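PDB 2ZQ5: sulfotransferase from Mycobacterium tuberculosis, which probably transfers a sulfuryl group from the donor PAPS to a hydroxyl or amine of an acceptor molecule. Local coordinates for residues R92-T97 / D248-Q253; A238-M243 / R304-S309. All coordinates share one frame; numbering follows the deposited sequence.

Contact 1. Residues R92-T97 / D248-Q253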
# COMPACT_ATOMS: atom_id res chain seq x y z
N ARG A 92 11.58 10.54 12.75
CA ARG A 92 10.62 11.41 12.08
C ARG A 92 10.33 11.05 10.62
O ARG A 92 10.56 11.84 9.70
CB ARG A 92 11.08 12.87 12.17
CG ARG A 92 11.28 13.37 13.60
CD ARG A 92 11.62 14.85 13.62
NE ARG A 92 10.44 15.69 13.41
CZ ARG A 92 10.48 16.91 12.89
NH1 ARG A 92 11.63 17.44 12.52
NH2 ARG A 92 9.36 17.62 12.75
N PRO A 93 9.82 9.83 10.39
CA PRO A 93 9.49 9.38 9.04
C PRO A 93 8.28 10.14 8.52
O PRO A 93 7.45 10.61 9.30
CB PRO A 93 9.19 7.89 9.23
CG PRO A 93 8.60 7.85 10.62
CD PRO A 93 9.56 8.76 11.38
N ILE A 94 8.18 10.27 7.20
CA ILE A 94 7.05 10.94 6.58
C ILE A 94 6.11 9.90 5.99
O ILE A 94 6.54 9.00 5.26
CB ILE A 94 7.50 11.89 5.44
CG1 ILE A 94 8.32 13.04 6.03
CG2 ILE A 94 6.28 12.43 4.70
CD1 ILE A 94 8.88 13.99 4.98
N PHE A 95 4.83 10.02 6.32
CA PHE A 95 3.80 9.12 5.82
C PHE A 95 2.79 9.90 4.99
O PHE A 95 2.19 10.86 5.47
CB PHE A 95 3.06 8.45 6.98
CG PHE A 95 3.83 7.34 7.63
CD1 PHE A 95 3.61 6.02 7.27
CD2 PHE A 95 4.79 7.61 8.61
CE1 PHE A 95 4.32 4.98 7.87
CE2 PHE A 95 5.50 6.57 9.22
CZ PHE A 95 5.26 5.26 8.85
N VAL A 96 2.63 9.49 3.73
CA VAL A 96 1.66 10.13 2.85
C VAL A 96 0.46 9.20 2.74
O VAL A 96 0.61 7.98 2.63
CB VAL A 96 2.24 10.33 1.43
CG1 VAL A 96 1.18 10.93 0.51
CG2 VAL A 96 3.46 11.24 1.48
N THR A 97 -0.74 9.77 2.79
CA THR A 97 -1.92 8.94 2.66
C THR A 97 -3.06 9.75 2.06
O THR A 97 -2.98 10.98 1.96
CB THR A 97 -2.34 8.31 4.02
OG1 THR A 97 -3.30 7.28 3.79
CG2 THR A 97 -2.92 9.36 4.95
N ASP A 248 6.89 9.93 16.48
CA ASP A 248 7.32 11.20 15.91
C ASP A 248 7.03 11.33 14.41
O ASP A 248 7.63 12.17 13.73
CB ASP A 248 8.82 11.38 16.14
CG ASP A 248 9.64 10.27 15.50
OD1 ASP A 248 9.04 9.31 14.97
OD2 ASP A 248 10.89 10.36 15.52
N ALA A 249 6.11 10.53 13.90
CA ALA A 249 5.78 10.56 12.48
C ALA A 249 5.24 11.89 11.98
O ALA A 249 4.59 12.64 12.71
CB ALA A 249 4.78 9.45 12.15
N LEU A 250 5.53 12.18 10.71
CA LEU A 250 5.06 13.38 10.04
C LEU A 250 4.08 12.84 9.00
O LEU A 250 4.48 12.14 8.08
CB LEU A 250 6.23 14.11 9.37
CG LEU A 250 7.38 14.45 10.31
CD1 LEU A 250 8.50 15.11 9.52
CD2 LEU A 250 6.89 15.38 11.42
N VAL A 251 2.81 13.17 9.17
CA VAL A 251 1.77 12.66 8.28
C VAL A 251 1.18 13.71 7.36
O VAL A 251 0.76 14.78 7.80
CB VAL A 251 0.63 12.04 9.12
CG1 VAL A 251 -0.39 11.38 8.21
CG2 VAL A 251 1.20 11.03 10.10
N VAL A 252 1.16 13.40 6.06
CA VAL A 252 0.61 14.29 5.05
C VAL A 252 -0.58 13.62 4.38
O VAL A 252 -0.46 12.52 3.84
CB VAL A 252 1.66 14.61 3.94
CG1 VAL A 252 1.05 15.56 2.92
CG2 VAL A 252 2.90 15.21 4.56
N GLN A 253 -1.73 14.29 4.42
CA GLN A 253 -2.94 13.76 3.80
C GLN A 253 -3.34 14.60 2.59
O GLN A 253 -3.40 15.83 2.68
CB GLN A 253 -4.09 13.73 4.80
CG GLN A 253 -5.40 13.24 4.19
CD GLN A 253 -6.55 13.26 5.17
OE1 GLN A 253 -6.62 14.13 6.04
NE2 GLN A 253 -7.47 12.30 5.03
O HOH W 1 7.93 14.82 14.72
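L250 sets its two methyls against the bent side chain of R92: CD2 comes within 3.6 Å of R92 NH2, while CD1 lies over one face of the guanidinium, towards its rim, and also meets I94 CG1 at 4.1 Å. The bend at chi3 (77°) brings the guanidinium against the leucine methyls; at its edge, in plane, NE gives a hydrogen bond to a water that in turn donates to D248 O, and NH2 reaches the carbonyl of F335. The carboxylate of D248 makes no salt bridge with this guanidinium (R92 NE to D248 OD2 5.8 Å) and bonds the backbone instead, R92 N bonding to D248 OD2 at 2.9 Å from above the carboxylate plane. P93, which has no N-H to offer, still accepts through its carbonyl: L250 N to P93 O is 2.9 Å and begins the parallel pairing. From there F95 straddles the neighbouring strand, its N bonding to L250 O and its O receiving V252 N, before T97 N closes the series on V252 O. Beta-branched I94, V96, V251 and V252 suit these extended, buried strands. F95, V251, T97 and Q253 share one face; the F95 ring meets A249 CB obliquely, with CD2 at 4.0 Å. These are two inner strands of the five-stranded parallel sheet of the sulfotransferase fold, with 227-231 beyond 94-97 and 312-316 beyond 250-255. Helix 282-304 packs on V251 and Q253, helix 234-237 on T97 and Q253, and F335 lies against L250 and V252 on the other face.

Contact 2. Residues A238-M243 / R304-S309; sequences ALDALM and RAKYDS
D240 and Y307 make the polar centre of this contact, and one carboxylate oxygen does the work. D240 OD1 receives Y307 OH at 2.7 Å on its anti side and K306 NZ at 2.8 Å through its syn lone pair, the lysine bond also being a salt bridge. Two donors on one oxygen, one of them charged, would be expected to favour the ionised aspartate. K306 reaches it because its chain is bent at chi3 and chi4, curling the ammonium back to a point where it also bonds A303 O. A water donates to both D240 O and Y307 OH, tying the phenol to the helix backbone as well.

The Y307 ring is sandwiched between two side chains, M243 and K306. M243 CG stands 3.7 Å from the ring centroid, only 7° off its normal, in a CH-pi contact, and SD follows above the same face at 4.9 Å as a more distant Met-aromatic contact; K306 CG covers the opposite face. Methionine's flexible, bent chain suits such a broad surface.

Apolar packing completes the contact where L239 CD2 meets R304 CA at 3.5 Å and approaches the ring obliquely. R304 itself extends away to a salt bridge with D314.

The type I beta turn R304-Y307 lies at the C-terminal side of helix 282-304 and, through Y307 and K306, docks onto helix 239-245, joining two helical connections between strands of this alpha/beta sulfotransferase fold.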
# COMPACT_ATOMS: atom_id res chain seq x y z
N ALA A 238 -5.43 3.17 10.00
CA ALA A 238 -4.60 2.73 11.11
C ALA A 238 -3.71 3.79 11.73
O ALA A 238 -2.59 3.50 12.16
CB ALA A 238 -3.74 1.55 10.66
N LEU A 239 -4.20 5.02 11.80
CA LEU A 239 -3.39 6.09 12.36
C LEU A 239 -2.93 5.83 13.79
O LEU A 239 -1.80 6.14 14.13
CB LEU A 239 -4.15 7.42 12.29
CG LEU A 239 -3.35 8.62 12.78
CD1 LEU A 239 -2.06 8.77 11.98
CD2 LEU A 239 -4.21 9.87 12.67
N ASP A 240 -3.79 5.25 14.63
CA ASP A 240 -3.37 4.98 16.00
C ASP A 240 -2.20 4.01 16.03
O ASP A 240 -1.26 4.19 16.80
CB ASP A 240 -4.52 4.43 16.85
CG ASP A 240 -5.60 5.47 17.12
OD1 ASP A 240 -5.26 6.65 17.36
OD2 ASP A 240 -6.79 5.10 17.12
N ALA A 241 -2.25 2.98 15.18
CA ALA A 241 -1.16 2.00 15.13
C ALA A 241 0.09 2.67 14.59
O ALA A 241 1.21 2.40 15.04
CB ALA A 241 -1.56 0.82 14.25
N LEU A 242 -0.10 3.54 13.60
CA LEU A 242 1.01 4.25 13.00
C LEU A 242 1.72 5.10 14.05
O LEU A 242 2.94 5.03 14.20
CB LEU A 242 0.48 5.13 11.85
CG LEU A 242 1.48 5.82 10.92
CD1 LEU A 242 0.74 6.25 9.66
CD2 LEU A 242 2.13 7.01 11.60
N MET A 243 0.95 5.89 14.80
CA MET A 243 1.55 6.74 15.83
C MET A 243 2.14 5.95 16.99
O MET A 243 3.12 6.38 17.59
CB MET A 243 0.51 7.75 16.36
CG MET A 243 -0.04 8.69 15.29
SD MET A 243 1.25 9.64 14.43
CE MET A 243 1.45 11.03 15.52
N ARG A 304 -6.98 11.33 14.29
CA ARG A 304 -6.05 12.45 14.20
C ARG A 304 -6.23 13.48 15.31
O ARG A 304 -5.26 14.10 15.75
CB ARG A 304 -6.21 13.10 12.83
CG ARG A 304 -5.40 14.36 12.59
CD ARG A 304 -5.68 14.86 11.18
NE ARG A 304 -5.03 16.13 10.90
CZ ARG A 304 -5.03 16.71 9.70
NH1 ARG A 304 -5.66 16.12 8.69
NH2 ARG A 304 -4.41 17.86 9.52
N ALA A 305 -7.46 13.66 15.78
CA ALA A 305 -7.75 14.64 16.82
C ALA A 305 -6.94 14.52 18.11
O ALA A 305 -6.62 15.53 18.74
CB ALA A 305 -9.24 14.61 17.14
N LYS A 306 -6.59 13.30 18.50
CA LYS A 306 -5.85 13.09 19.75
C LYS A 306 -4.35 13.35 19.66
O LYS A 306 -3.66 13.31 20.68
CB LYS A 306 -6.05 11.66 20.26
CG LYS A 306 -5.17 10.64 19.57
CD LYS A 306 -5.28 9.27 20.21
CE LYS A 306 -6.66 8.67 20.00
NZ LYS A 306 -6.95 8.55 18.55
N TYR A 307 -3.84 13.63 18.46
CA TYR A 307 -2.41 13.86 18.30
C TYR A 307 -2.05 15.31 18.06
O TYR A 307 -2.92 16.15 17.80
CB TYR A 307 -1.89 12.99 17.15
CG TYR A 307 -2.12 11.51 17.40
CD1 TYR A 307 -1.39 10.84 18.38
CD2 TYR A 307 -3.11 10.81 16.71
CE1 TYR A 307 -1.65 9.51 18.68
CE2 TYR A 307 -3.38 9.48 17.01
CZ TYR A 307 -2.65 8.83 18.00
OH TYR A 307 -2.93 7.53 18.33
N ASP A 308 -0.76 15.61 18.16
CA ASP A 308 -0.24 16.96 17.97
C ASP A 308 -0.40 17.36 16.50
O ASP A 308 0.17 16.72 15.62
CB ASP A 308 1.23 16.99 18.35
CG ASP A 308 1.81 18.38 18.36
OD1 ASP A 308 1.19 19.31 17.80
OD2 ASP A 308 2.91 18.54 18.93
N SER A 309 -1.16 18.42 16.25
CA SER A 309 -1.39 18.88 14.88
C SER A 309 -0.10 19.30 14.17
O SER A 309 -0.06 19.38 12.95
CB SER A 309 -2.39 20.04 14.87
OG SER A 309 -1.97 21.10 15.72
O HOH W 2 -1.43 5.54 19.25

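How the contacts relate
Contact 1 belongs to the buried core, whereas contact 2 lies farther from the chain's centre and is partly open to solvent. Their chemistry follows: regular backbone bonding and aliphatic packing join the strands, while a shared carboxylate, a lysine and a tyrosine hydroxyl fasten helix to turn. The two are continuous, because helix 239-245 is followed, after a short loop, by strand 250-255 and its buried side supplies L242, whose methyls pack on F95 and A249 of contact 1. M243 SD also approaches A249, and Q253 lies against R304. One helix therefore faces the sheet through L242 and the turn through L239 and D240, with M243 bordering both.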